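Local atomic coordinates of transcriptional regulator, ROK family (Vibrio cholerae O1 biovar eltor, PDB entry 1Z05), a protein that probably binds DNA as a zinc-containing transcriptional regulator of the ROK family, homologous to E. coli Mlc and associated with carbohydrate metabolism. Residues 107-112 with 122-127; 167-172 with 208-213; 295-300 with 318-323; 309-314 with 329-334; 358-363 with 395-400. One frame throughout, in Å; residues are numbered along the deposited sequence.

This chain illustrates how one sheet plan can be built twice. Interaction 1 comes first and closes a short beta hairpin; interaction 2 follows, bringing a parallel edge strand back beside 168-176. The two touch in one mixed sheet, where strands 108-116 and 168-176 are neighbours. Further along, interactions 3 and 4 cross: 295-300 meets 318-323, while 309-314, inside that loop, reaches forward to 329-334. Their centres are 11 Å apart, and together they bind helices 293-305, 320-328 and 332-356 into one cluster. Interaction 5 then closes the loop between strands 360-364 and 395-398 in a second sheet of the same 3-2-1-4-5 order, as expected for the ASKHA fold.

Interaction 1: residues 107-112 with 122-127; sequences GWQFLS and IALHEL
F110 swings its ring between its own backbone N and carbonyl carbon (chi1 62°), and H125 directs CG away from its carbonyl carbon; together these torsions lay the two side chains over one another on one face of a beta hairpin. The methylene leads the contact: H125 CB sits 3.5 Å from the centroid of the F110 ring, 22° off its normal, a CH-pi contact. The imidazole runs on beyond the phenyl, its plane tilted by 16° but slid so far that the rings scarcely overlap. The strands that carry them pair antiparallel, F110 with H125 and S112 with A123 as hydrogen-bonded pairs; H125 N lies 2.9 Å from F110 O. Past the strand end, L127 N still reaches W108 O at 3.0 Å, and L127 CD2 lies 3.7 Å from W108 CB. On the other face L111 CD2 meets L124 CD1 at 4.0 Å. L124 CD1 also rests 3.6 Å from OE1 of Q109, whose amide is anchored by D167 N and Q165 O. Helix 407-418 packs on F110 and H125. The chemistry implies mostly apolar faces, with F110/H125 and S112/A123 satisfying each other's main chains while Q109 and L111 bond to strand 168-176 on the other side.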
# COMPACT_ATOMS: atom_id res chain seq x y z
N GLY A 107 -25.34 19.69 -15.84
CA GLY A 107 -25.07 21.05 -15.40
C GLY A 107 -23.77 21.17 -14.63
O GLY A 107 -23.18 22.25 -14.57
N TRP A 108 -23.33 20.06 -14.03
CA TRP A 108 -22.09 20.05 -13.26
C TRP A 108 -20.93 19.61 -14.14
O TRP A 108 -21.05 18.67 -14.93
CB TRP A 108 -22.18 19.06 -12.10
CG TRP A 108 -23.22 19.37 -11.09
CD1 TRP A 108 -24.37 18.67 -10.86
CD2 TRP A 108 -23.18 20.42 -10.11
NE1 TRP A 108 -25.06 19.23 -9.81
CE2 TRP A 108 -24.35 20.30 -9.34
CE3 TRP A 108 -22.27 21.44 -9.82
CZ2 TRP A 108 -24.65 21.18 -8.29
CZ3 TRP A 108 -22.57 22.32 -8.78
CH2 TRP A 108 -23.75 22.19 -8.03
N GLN A 109 -19.80 20.28 -13.95
CA GLN A 109 -18.63 20.06 -14.77
C GLN A 109 -17.37 20.13 -13.91
O GLN A 109 -17.41 20.51 -12.75
CB GLN A 109 -18.56 21.12 -15.87
CG GLN A 109 -19.80 21.17 -16.78
CD GLN A 109 -19.78 22.37 -17.69
OE1 GLN A 109 -19.20 23.39 -17.36
NE2 GLN A 109 -20.42 22.25 -18.85
N PHE A 110 -16.24 19.75 -14.51
CA PHE A 110 -14.93 19.98 -13.91
C PHE A 110 -13.91 20.14 -15.04
O PHE A 110 -14.15 19.71 -16.17
CB PHE A 110 -14.54 18.84 -12.95
CG PHE A 110 -14.42 17.47 -13.61
CD1 PHE A 110 -13.21 17.06 -14.17
CD2 PHE A 110 -15.50 16.60 -13.63
CE1 PHE A 110 -13.08 15.80 -14.77
CE2 PHE A 110 -15.38 15.33 -14.21
CZ PHE A 110 -14.17 14.93 -14.78
N LEU A 111 -12.78 20.77 -14.73
CA LEU A 111 -11.64 20.83 -15.63
C LEU A 111 -10.66 19.73 -15.28
O LEU A 111 -10.41 19.45 -14.10
CB LEU A 111 -10.91 22.17 -15.50
CG LEU A 111 -11.51 23.47 -16.03
CD1 LEU A 111 -10.41 24.53 -16.01
CD2 LEU A 111 -12.06 23.30 -17.44
N SER A 112 -10.12 19.09 -16.31
CA SER A 112 -9.05 18.12 -16.13
C SER A 112 -7.93 18.57 -17.04
O SER A 112 -8.16 18.85 -18.22
CB SER A 112 -9.52 16.70 -16.46
OG SER A 112 -8.51 15.75 -16.16
N ILE A 122 -6.00 21.12 -21.64
CA ILE A 122 -7.10 21.51 -20.77
C ILE A 122 -8.37 20.94 -21.38
O ILE A 122 -8.65 21.17 -22.55
CB ILE A 122 -7.22 23.07 -20.59
CG1 ILE A 122 -5.91 23.64 -20.03
CG2 ILE A 122 -8.39 23.41 -19.66
CD1 ILE A 122 -5.81 25.18 -20.05
N ALA A 123 -9.10 20.16 -20.59
CA ALA A 123 -10.35 19.58 -21.06
C ALA A 123 -11.46 19.93 -20.09
O ALA A 123 -11.24 19.95 -18.88
CB ALA A 123 -10.23 18.07 -21.22
N LEU A 124 -12.63 20.22 -20.62
CA LEU A 124 -13.83 20.38 -19.81
C LEU A 124 -14.59 19.06 -19.85
O LEU A 124 -14.87 18.54 -20.93
CB LEU A 124 -14.68 21.54 -20.34
CG LEU A 124 -16.05 21.80 -19.68
CD1 LEU A 124 -15.90 22.37 -18.28
CD2 LEU A 124 -16.86 22.75 -20.56
N HIS A 125 -14.92 18.53 -18.67
CA HIS A 125 -15.67 17.28 -18.54
C HIS A 125 -17.00 17.52 -17.86
O HIS A 125 -17.13 18.44 -17.04
CB HIS A 125 -14.92 16.30 -17.61
CG HIS A 125 -13.70 15.65 -18.20
ND1 HIS A 125 -12.56 16.35 -18.52
CD2 HIS A 125 -13.42 14.35 -18.44
CE1 HIS A 125 -11.65 15.52 -18.99
NE2 HIS A 125 -12.15 14.30 -18.95
N GLU A 126 -18.01 16.71 -18.19
CA GLU A 126 -19.21 16.66 -17.37
C GLU A 126 -18.89 15.81 -16.15
O GLU A 126 -18.03 14.92 -16.22
CB GLU A 126 -20.45 16.13 -18.13
CG GLU A 126 -20.33 14.74 -18.75
CD GLU A 126 -20.76 13.59 -17.84
OE1 GLU A 126 -21.66 13.78 -16.97
OE2 GLU A 126 -20.21 12.48 -18.00
N LEU A 127 -19.56 16.09 -15.03
CA LEU A 127 -19.26 15.46 -13.74
C LEU A 127 -19.15 13.93 -13.76
O LEU A 127 -18.33 13.35 -13.03
CB LEU A 127 -20.28 15.93 -12.68
CG LEU A 127 -19.81 15.81 -11.22
CD1 LEU A 127 -18.60 16.71 -10.94
CD2 LEU A 127 -20.96 16.10 -10.27

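Interaction 2: residues 167-172 with 208-213; sequences DRVTSI and TGLPVF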
# COMPACT_ATOMS: atom_id res chain seq x y z
N ASP A 167 -20.57 25.73 -17.37
CA ASP A 167 -21.75 25.82 -16.53
C ASP A 167 -21.26 25.87 -15.08
O ASP A 167 -20.60 26.83 -14.68
CB ASP A 167 -22.71 24.65 -16.82
CG ASP A 167 -24.12 24.88 -16.29
OD1 ASP A 167 -24.37 25.89 -15.58
OD2 ASP A 167 -25.00 24.04 -16.58
N ARG A 168 -21.56 24.83 -14.30
CA ARG A 168 -21.17 24.75 -12.90
C ARG A 168 -19.88 23.95 -12.76
O ARG A 168 -19.91 22.73 -12.60
CB ARG A 168 -22.29 24.14 -12.06
CG ARG A 168 -23.67 24.76 -12.29
CD ARG A 168 -24.76 24.10 -11.45
NE ARG A 168 -25.07 22.73 -11.88
CZ ARG A 168 -26.25 22.14 -11.71
NH1 ARG A 168 -26.43 20.90 -12.14
NH2 ARG A 168 -27.25 22.78 -11.13
N VAL A 169 -18.74 24.64 -12.83
CA VAL A 169 -17.43 24.00 -12.73
C VAL A 169 -17.09 23.80 -11.25
O VAL A 169 -17.00 24.76 -10.50
CB VAL A 169 -16.34 24.84 -13.42
CG1 VAL A 169 -15.02 24.06 -13.49
CG2 VAL A 169 -16.80 25.28 -14.81
N THR A 170 -16.92 22.55 -10.84
CA THR A 170 -16.82 22.24 -9.42
C THR A 170 -15.39 22.17 -8.91
O THR A 170 -15.14 22.30 -7.71
CB THR A 170 -17.44 20.88 -9.13
OG1 THR A 170 -16.73 19.89 -9.89
CG2 THR A 170 -18.91 20.86 -9.53
N SER A 171 -14.45 21.92 -9.82
CA SER A 171 -13.10 21.52 -9.43
C SER A 171 -12.17 21.46 -10.64
O SER A 171 -12.63 21.49 -11.79
CB SER A 171 -13.13 20.14 -8.77
OG SER A 171 -13.78 19.20 -9.62
N ILE A 172 -10.88 21.35 -10.37
CA ILE A 172 -9.85 21.19 -11.37
C ILE A 172 -8.94 20.03 -10.97
O ILE A 172 -8.48 19.95 -9.83
CB ILE A 172 -9.01 22.49 -11.54
CG1 ILE A 172 -9.87 23.61 -12.15
CG2 ILE A 172 -7.77 22.24 -12.42
CD1 ILE A 172 -9.28 25.01 -12.07
N THR A 208 -8.31 30.61 -8.84
CA THR A 208 -9.64 30.18 -9.29
C THR A 208 -10.71 30.07 -8.19
O THR A 208 -11.91 30.13 -8.48
CB THR A 208 -9.59 28.82 -10.05
OG1 THR A 208 -9.24 27.77 -9.14
CG2 THR A 208 -8.60 28.86 -11.22
N GLY A 209 -10.27 29.87 -6.95
CA GLY A 209 -11.18 29.58 -5.85
C GLY A 209 -11.72 28.15 -5.84
O GLY A 209 -12.47 27.77 -4.95
N LEU A 210 -11.33 27.35 -6.83
CA LEU A 210 -11.82 25.97 -6.98
C LEU A 210 -10.94 24.95 -6.27
O LEU A 210 -9.72 25.14 -6.20
CB LEU A 210 -11.91 25.60 -8.46
CG LEU A 210 -12.97 26.29 -9.33
CD1 LEU A 210 -12.75 26.00 -10.82
CD2 LEU A 210 -14.38 25.93 -8.91
N PRO A 211 -11.53 23.86 -5.74
CA PRO A 211 -10.68 22.77 -5.26
C PRO A 211 -9.85 22.17 -6.39
O PRO A 211 -10.35 22.00 -7.51
CB PRO A 211 -11.67 21.72 -4.72
CG PRO A 211 -13.01 22.11 -5.26
CD PRO A 211 -12.97 23.58 -5.55
N VAL A 212 -8.59 21.89 -6.08
CA VAL A 212 -7.63 21.41 -7.05
C VAL A 212 -7.07 20.08 -6.56
O VAL A 212 -6.70 19.95 -5.38
CB VAL A 212 -6.47 22.42 -7.27
CG1 VAL A 212 -5.56 21.98 -8.41
CG2 VAL A 212 -7.03 23.83 -7.56
N PHE A 213 -7.01 19.12 -7.48
CA PHE A 213 -6.52 17.77 -7.25
C PHE A 213 -5.35 17.53 -8.20
O PHE A 213 -5.52 17.53 -9.42
CB PHE A 213 -7.65 16.76 -7.50
CG PHE A 213 -8.83 16.97 -6.60
CD1 PHE A 213 -8.89 16.35 -5.36
CD2 PHE A 213 -9.84 17.87 -6.95
CE1 PHE A 213 -9.95 16.59 -4.50
CE2 PHE A 213 -10.90 18.11 -6.09
CZ PHE A 213 -10.96 17.46 -4.87
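T208, the last residue of helix 200-208, meets I172 tip to tip, its CG2 and OG1 both 4.0 Å from I172 CD1. The hydroxyl OG1 also accepts from L210 N at 3.1 Å, an ST turn, and is bonded to I204 O within the helix. G209, with positive phi, then leads the chain out of the helix. L210 carries much of the apolar contact: with CG anti to the carbonyl carbon (chi1 -69°) and chi2 at 170°, CD1 is carried to I172 and CD2 to the main chain. CD1 lies 3.8 Å from I172 CD1, the two side chains crossing at about a right angle, and it touches V169 CG1 as well; CD2 presses to 3.3 Å from V169 O. CG and CD of P211 both lie 3.3 Å from T170 O. The P211 carbonyl begins the strand pairing, since I172 N bonds to P211 O at 3.0 Å. V212 is the parallel partner of I172, and their side chains share a face of the sheet. F213 N completes the pairing with a 2.9 Å bond to I172 O, while the edge of the F213 ring comes up to S171, CE2 to CB 4.0 Å. S171 N is buried without a partner in the model. The return from helix 200-208 places strand 212-216 as a parallel edge strand of a mixed 3-2-1-4-5 sheet, as in the ASKHA fold. Its neighbour 168-176 has 108-116 on the other side; helix 200-208 packs on I172 and V212 through I204, and helices 407-418 and 421-428 pack on S171 and F213.

Interaction 3: residues 295-300 with 318-323; sequences AIRDQV and ISIEDI
I320 and I323, on the first turn of helix 320-328, dock onto I296, R297 and V300 of helix 293-305, a helix-to-helix contact in which the second partner begins with a capping box. The apolar group is the larger one. I296 offers its CG2 branch to both isoleucines, 3.9 Å from I320 CD1 and 4.0 Å from I323 CD1. I320 crosses I296 at about a right angle, the bend at chi2 (-71°) bringing CD1 forward, whereas I323 is stretched out (chi2 159°) and slides past V300 in the opposite direction, CD1 to V300 CG2 3.8 Å. I318, just ahead of the helix, adds a looser touch between its CG2 and V300 CG1. Helix 332-356 backs this cluster, with V337 against I296 and V300 and L341 against I296.

Polar bonds serve to start the second helix rather than to join the two. S319 is the N-cap: D322 N gives a 3.0 Å bond to S319 OG, and S319 N returns a weak one to D322 OD2 at 3.3 Å.

A third kind of contact is made by the aliphatic part of an arginine. R297 lays its CG 3.8 Å from I320 CD1 and bends at chi3 (-50°), its NH2 holding Q294 OE1 weakly. The methylene at that bend, R297 CD, stands 3.3 Å from the carbonyl oxygen I318 O.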
# COMPACT_ATOMS: atom_id res chain seq x y z
N ALA A 295 15.78 3.30 -25.36
CA ALA A 295 16.60 2.08 -25.35
C ALA A 295 16.18 1.09 -26.45
O ALA A 295 17.03 0.43 -27.05
CB ALA A 295 16.57 1.41 -23.97
N ILE A 296 14.88 0.99 -26.69
CA ILE A 296 14.36 0.11 -27.75
C ILE A 296 14.78 0.61 -29.13
O ILE A 296 15.32 -0.15 -29.94
CB ILE A 296 12.82 -0.04 -27.66
CG1 ILE A 296 12.42 -0.74 -26.35
CG2 ILE A 296 12.25 -0.78 -28.88
CD1 ILE A 296 13.08 -2.10 -26.11
N ARG A 297 14.56 1.90 -29.38
CA ARG A 297 14.99 2.55 -30.64
C ARG A 297 16.49 2.40 -30.87
O ARG A 297 16.94 2.09 -31.98
CB ARG A 297 14.58 4.03 -30.68
CG ARG A 297 13.08 4.26 -30.67
CD ARG A 297 12.71 5.73 -30.95
NE ARG A 297 13.46 6.69 -30.12
CZ ARG A 297 12.97 7.32 -29.05
NH1 ARG A 297 11.72 7.13 -28.66
NH2 ARG A 297 13.75 8.17 -28.38
N ASP A 298 17.27 2.62 -29.81
CA ASP A 298 18.72 2.44 -29.86
C ASP A 298 19.15 1.00 -30.17
O ASP A 298 20.17 0.80 -30.83
CB ASP A 298 19.37 2.89 -28.54
CG ASP A 298 19.42 4.41 -28.39
OD1 ASP A 298 19.03 5.15 -29.32
OD2 ASP A 298 19.87 4.86 -27.31
N GLN A 299 18.40 0.02 -29.68
CA GLN A 299 18.70 -1.39 -29.95
C GLN A 299 18.52 -1.71 -31.43
O GLN A 299 19.37 -2.35 -32.05
CB GLN A 299 17.80 -2.31 -29.12
CG GLN A 299 18.30 -2.58 -27.71
CD GLN A 299 17.24 -3.27 -26.86
OE1 GLN A 299 16.59 -4.22 -27.30
NE2 GLN A 299 17.08 -2.79 -25.63
N VAL A 300 17.39 -1.26 -31.97
CA VAL A 300 17.06 -1.43 -33.37
C VAL A 300 18.14 -0.77 -34.23
O VAL A 300 18.68 -1.40 -35.14
CB VAL A 300 15.65 -0.84 -33.67
CG1 VAL A 300 15.37 -0.77 -35.18
CG2 VAL A 300 14.58 -1.66 -32.98
N ILE A 318 13.53 6.07 -37.07
CA ILE A 318 12.71 4.97 -36.54
C ILE A 318 11.98 5.35 -35.24
O ILE A 318 12.62 5.74 -34.26
CB ILE A 318 13.56 3.70 -36.25
CG1 ILE A 318 14.55 3.39 -37.39
CG2 ILE A 318 12.67 2.51 -35.86
CD1 ILE A 318 13.99 2.57 -38.52
N SER A 319 10.66 5.23 -35.25
CA SER A 319 9.86 5.42 -34.05
C SER A 319 9.45 4.08 -33.44
O SER A 319 9.65 3.03 -34.06
CB SER A 319 8.61 6.25 -34.37
OG SER A 319 7.67 5.51 -35.14
N ILE A 320 8.88 4.13 -32.24
CA ILE A 320 8.33 2.94 -31.59
C ILE A 320 7.14 2.41 -32.39
O ILE A 320 6.99 1.19 -32.56
CB ILE A 320 7.93 3.22 -30.12
CG1 ILE A 320 9.16 3.64 -29.29
CG2 ILE A 320 7.24 2.00 -29.48
CD1 ILE A 320 10.16 2.50 -29.01
N GLU A 321 6.32 3.33 -32.90
CA GLU A 321 5.21 2.98 -33.80
C GLU A 321 5.70 2.18 -35.02
O GLU A 321 5.07 1.20 -35.39
CB GLU A 321 4.45 4.23 -34.26
CG GLU A 321 3.55 4.86 -33.20
CD GLU A 321 4.29 5.76 -32.21
OE1 GLU A 321 5.53 5.89 -32.31
OE2 GLU A 321 3.62 6.36 -31.34
N ASP A 322 6.80 2.63 -35.62
CA ASP A 322 7.41 1.94 -36.77
C ASP A 322 7.87 0.53 -36.41
O ASP A 322 7.67 -0.41 -37.18
CB ASP A 322 8.61 2.71 -37.32
CG ASP A 322 8.25 4.10 -37.81
OD1 ASP A 322 7.04 4.44 -37.87
OD2 ASP A 322 9.18 4.85 -38.14
N ILE A 323 8.52 0.39 -35.25
CA ILE A 323 8.99 -0.91 -34.76
C ILE A 323 7.81 -1.86 -34.52
O ILE A 323 7.86 -3.03 -34.91
CB ILE A 323 9.86 -0.77 -33.47
CG1 ILE A 323 11.08 0.11 -33.75
CG2 ILE A 323 10.32 -2.14 -32.97
CD1 ILE A 323 11.72 0.73 -32.50

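Interaction 4: residues 309-314 with 329-334; sequences PSCLAT and DGDPLA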
# COMPACT_ATOMS: atom_id res chain seq x y z
N PRO A 309 19.50 -7.97 -41.09
CA PRO A 309 18.51 -7.58 -42.09
C PRO A 309 17.16 -7.19 -41.49
O PRO A 309 16.74 -7.76 -40.47
CB PRO A 309 18.39 -8.83 -42.97
CG PRO A 309 18.78 -9.95 -42.09
CD PRO A 309 19.77 -9.41 -41.11
N SER A 310 16.51 -6.21 -42.10
CA SER A 310 15.22 -5.73 -41.61
C SER A 310 14.57 -4.84 -42.64
O SER A 310 15.27 -4.18 -43.42
CB SER A 310 15.37 -4.94 -40.30
OG SER A 310 14.13 -4.43 -39.84
N CYS A 311 13.25 -4.80 -42.62
CA CYS A 311 12.48 -3.86 -43.43
C CYS A 311 12.64 -2.42 -42.93
O CYS A 311 12.26 -1.47 -43.61
CB CYS A 311 11.00 -4.27 -43.46
SG CYS A 311 10.13 -4.13 -41.87
N LEU A 312 13.19 -2.27 -41.72
CA LEU A 312 13.47 -0.96 -41.14
C LEU A 312 14.84 -0.39 -41.54
O LEU A 312 15.16 0.75 -41.19
CB LEU A 312 13.37 -1.02 -39.61
CG LEU A 312 12.01 -1.33 -38.96
CD1 LEU A 312 12.16 -1.75 -37.50
CD2 LEU A 312 11.04 -0.16 -39.08
N ALA A 313 15.64 -1.18 -42.26
CA ALA A 313 17.04 -0.84 -42.56
C ALA A 313 17.23 0.34 -43.52
O ALA A 313 18.37 0.81 -43.71
CB ALA A 313 17.79 -2.07 -43.07
N THR A 314 16.15 0.82 -44.13
CA THR A 314 16.20 1.97 -45.03
C THR A 314 15.41 3.15 -44.47
O THR A 314 15.41 4.24 -45.06
CB THR A 314 15.67 1.63 -46.45
OG1 THR A 314 14.41 0.96 -46.34
CG2 THR A 314 16.66 0.74 -47.20
N ASP A 329 3.73 -6.83 -38.49
CA ASP A 329 3.71 -7.26 -39.89
C ASP A 329 4.74 -8.35 -40.22
O ASP A 329 4.93 -8.71 -41.38
CB ASP A 329 3.90 -6.05 -40.81
CG ASP A 329 2.91 -6.04 -41.98
OD1 ASP A 329 2.97 -6.95 -42.84
OD2 ASP A 329 2.08 -5.10 -42.04
N GLY A 330 5.42 -8.85 -39.18
CA GLY A 330 6.26 -10.04 -39.32
C GLY A 330 7.75 -9.85 -39.55
O GLY A 330 8.44 -10.81 -39.92
N ASP A 331 8.27 -8.64 -39.36
CA ASP A 331 9.70 -8.40 -39.53
C ASP A 331 10.48 -9.11 -38.42
O ASP A 331 10.30 -8.78 -37.25
CB ASP A 331 10.04 -6.90 -39.54
CG ASP A 331 11.52 -6.64 -39.75
OD1 ASP A 331 12.05 -7.00 -40.82
OD2 ASP A 331 12.16 -6.09 -38.82
N PRO A 332 11.32 -10.10 -38.79
CA PRO A 332 12.04 -10.90 -37.80
C PRO A 332 12.82 -10.08 -36.76
O PRO A 332 12.75 -10.38 -35.57
CB PRO A 332 13.00 -11.73 -38.65
CG PRO A 332 12.27 -11.88 -39.96
CD PRO A 332 11.60 -10.55 -40.17
N LEU A 333 13.54 -9.06 -37.21
CA LEU A 333 14.29 -8.20 -36.29
C LEU A 333 13.39 -7.46 -35.28
O LEU A 333 13.64 -7.50 -34.08
CB LEU A 333 15.20 -7.21 -37.05
CG LEU A 333 16.01 -6.23 -36.17
CD1 LEU A 333 16.92 -6.98 -35.24
CD2 LEU A 333 16.82 -5.27 -37.03
N ALA A 334 12.34 -6.81 -35.78
CA ALA A 334 11.40 -6.09 -34.92
C ALA A 334 10.67 -7.03 -33.97
O ALA A 334 10.49 -6.72 -32.79
CB ALA A 334 10.40 -5.31 -35.78
O HOH W 1 14.20 -8.59 -40.05
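A type I turn from S310 to A313 lies against the start of helix 332-356, with S310 CA and L333 CA 5.9 Å apart. The meeting point is the carboxylate of D331, which chi1 of -179° carries away from its own backbone N and toward the turn. S310 OG donates to D331 OD2 at 2.8 Å, on the syn side, and A334 N reaches the same oxygen at 3.1 Å from the opposite face of the carboxylate. C311 N meets D331 OD1 at 3.1 Å from above the plane, 53° out of it. A water donates to P309 O and D331 OD1 and accepts from L333 N, bridging the two segments. S310 OG is itself an acceptor for L312 N at 3.0 Å, an ST turn that fixes the hydroxyl. Non-polar and sulfur contacts flank this network: S310 CB lies 3.6 Å from L333 CD2, and C311 SG rests over D331 CG at 3.6 Å. So many donors at a helix start would probably favour the charged carboxylate. The arrangement is a helix N-cap shared with a neighbouring turn, placed directly after G330, whose positive phi completes the Schellman motif ending helix 320-328.

Interaction 5: residues 358-363 with 395-400; sequences PEKILI and KLVESR
L396 and V397 are the bumps of this contact, one on each face of a parallel strand pair. L396 sends CD1 into the hollow between two isoleucines: it lies 3.5 Å from I361 CG2 and 4.1 Å from I363 CG1, with the leucine crossing both side chains at a slant. On the reverse face V397 leans beside L362, both pointing the same way, and the fit is tight: V397 CG2 to L362 CD2 is 3.2 Å, shorter than usual van der Waals contact. Chi1 of -47° puts CG1 beside the backbone N, anti to the carbonyl carbon, which leaves CG2 in the crowded position between the two. There it also meets K360, whose extended side chain crosses V397 at about a right angle, CE 3.9 Å from CG2. The lysine then runs on to a salt bridge with D233 and a bond to H230 O.

The backbones hold the bumps in step. I361 N bonds to K395 O at 3.1 Å and V397 N to I361 O at 3.0 Å; I363 N then bonds to V397 O at 2.9 Å, and S399 N to I363 O at 2.9 Å. N368 also bonds to I363 O, so that oxygen is gripped twice. Beyond the hollow, E398 reaches a salt bridge with K371.

Strand 395-398 borders the sheet, next to 360-364, which has 237-242 as its other neighbour. Strand 360-364, helix 371-385 and strand 395-398 form a beta-alpha-beta crossover between parallel neighbours; the helix puts Y375 against I363 and L396, while helix 217-228 places E225 against L362 and S399.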
# COMPACT_ATOMS: atom_id res chain seq x y z
N PRO A 358 -1.47 -9.49 -7.24
CA PRO A 358 -2.60 -8.81 -7.87
C PRO A 358 -3.56 -9.78 -8.56
O PRO A 358 -3.18 -10.91 -8.88
CB PRO A 358 -1.93 -7.91 -8.91
CG PRO A 358 -0.68 -8.62 -9.26
CD PRO A 358 -0.22 -9.31 -8.01
N GLU A 359 -4.79 -9.33 -8.78
CA GLU A 359 -5.80 -10.14 -9.48
C GLU A 359 -5.84 -9.83 -10.97
O GLU A 359 -6.51 -10.53 -11.73
CB GLU A 359 -7.19 -9.92 -8.88
CG GLU A 359 -7.30 -10.20 -7.38
CD GLU A 359 -8.62 -9.72 -6.81
OE1 GLU A 359 -8.66 -8.62 -6.21
OE2 GLU A 359 -9.62 -10.45 -6.98
N LYS A 360 -5.12 -8.79 -11.40
CA LYS A 360 -5.12 -8.40 -12.81
C LYS A 360 -3.94 -7.52 -13.17
O LYS A 360 -3.53 -6.67 -12.37
CB LYS A 360 -6.44 -7.69 -13.16
CG LYS A 360 -6.85 -7.82 -14.61
CD LYS A 360 -8.26 -7.30 -14.78
CE LYS A 360 -8.74 -7.43 -16.20
NZ LYS A 360 -10.06 -6.79 -16.36
N ILE A 361 -3.41 -7.72 -14.37
CA ILE A 361 -2.31 -6.92 -14.90
C ILE A 361 -2.78 -6.19 -16.15
O ILE A 361 -3.26 -6.83 -17.09
CB ILE A 361 -1.05 -7.77 -15.26
CG1 ILE A 361 -0.60 -8.65 -14.08
CG2 ILE A 361 0.09 -6.87 -15.77
CD1 ILE A 361 -0.24 -7.89 -12.81
N LEU A 362 -2.63 -4.87 -16.16
CA LEU A 362 -2.90 -4.09 -17.37
C LEU A 362 -1.61 -3.51 -17.93
O LEU A 362 -0.74 -3.07 -17.17
CB LEU A 362 -3.89 -2.95 -17.13
CG LEU A 362 -5.21 -3.13 -16.37
CD1 LEU A 362 -6.09 -1.91 -16.57
CD2 LEU A 362 -5.94 -4.36 -16.81
N ILE A 363 -1.52 -3.48 -19.25
CA ILE A 363 -0.39 -2.92 -19.96
C ILE A 363 -0.85 -1.67 -20.72
O ILE A 363 -1.84 -1.69 -21.44
CB ILE A 363 0.22 -3.96 -20.95
CG1 ILE A 363 0.58 -5.27 -20.20
CG2 ILE A 363 1.42 -3.39 -21.69
CD1 ILE A 363 1.75 -5.14 -19.19
N LYS A 395 -5.09 -12.47 -15.70
CA LYS A 395 -5.29 -11.88 -17.02
C LYS A 395 -4.26 -10.81 -17.28
O LYS A 395 -4.00 -9.96 -16.40
CB LYS A 395 -6.70 -11.29 -17.15
CG LYS A 395 -7.65 -12.12 -18.02
CD LYS A 395 -7.99 -13.46 -17.38
CE LYS A 395 -9.14 -14.15 -18.11
NZ LYS A 395 -10.44 -13.47 -17.84
N LEU A 396 -3.66 -10.87 -18.46
CA LEU A 396 -2.80 -9.80 -18.98
C LEU A 396 -3.57 -9.06 -20.06
O LEU A 396 -3.80 -9.61 -21.14
CB LEU A 396 -1.51 -10.38 -19.55
CG LEU A 396 -0.35 -9.43 -19.84
CD1 LEU A 396 0.32 -9.02 -18.54
CD2 LEU A 396 0.67 -10.09 -20.74
N VAL A 397 -3.98 -7.82 -19.79
CA VAL A 397 -4.82 -7.10 -20.76
C VAL A 397 -4.37 -5.67 -21.06
O VAL A 397 -3.71 -5.02 -20.24
CB VAL A 397 -6.35 -7.16 -20.42
CG1 VAL A 397 -6.81 -8.58 -20.06
CG2 VAL A 397 -6.72 -6.21 -19.32
N GLU A 398 -4.75 -5.20 -22.24
CA GLU A 398 -4.51 -3.82 -22.65
C GLU A 398 -5.37 -2.84 -21.83
O GLU A 398 -6.55 -3.10 -21.56
CB GLU A 398 -4.79 -3.65 -24.15
CG GLU A 398 -4.38 -2.30 -24.70
CD GLU A 398 -4.68 -2.11 -26.19
OE1 GLU A 398 -4.96 -3.12 -26.88
OE2 GLU A 398 -4.63 -0.95 -26.67
N SER A 399 -4.77 -1.71 -21.45
CA SER A 399 -5.49 -0.64 -20.76
C SER A 399 -6.53 -0.04 -21.69
O SER A 399 -6.33 0.01 -22.90
CB SER A 399 -4.50 0.45 -20.32
OG SER A 399 -4.02 1.18 -21.44
N ARG A 400 -7.64 0.42 -21.12
CA ARG A 400 -8.67 1.14 -21.88
C ARG A 400 -8.16 2.50 -22.40
O ARG A 400 -8.44 2.88 -23.55
CB ARG A 400 -9.93 1.32 -21.02
CG ARG A 400 -11.01 2.26 -21.56
CD ARG A 400 -11.62 1.78 -22.84
NE ARG A 400 -12.64 2.69 -23.36
CZ ARG A 400 -12.41 3.70 -24.20
NH1 ARG A 400 -11.18 3.96 -24.63
NH2 ARG A 400 -13.42 4.45 -24.62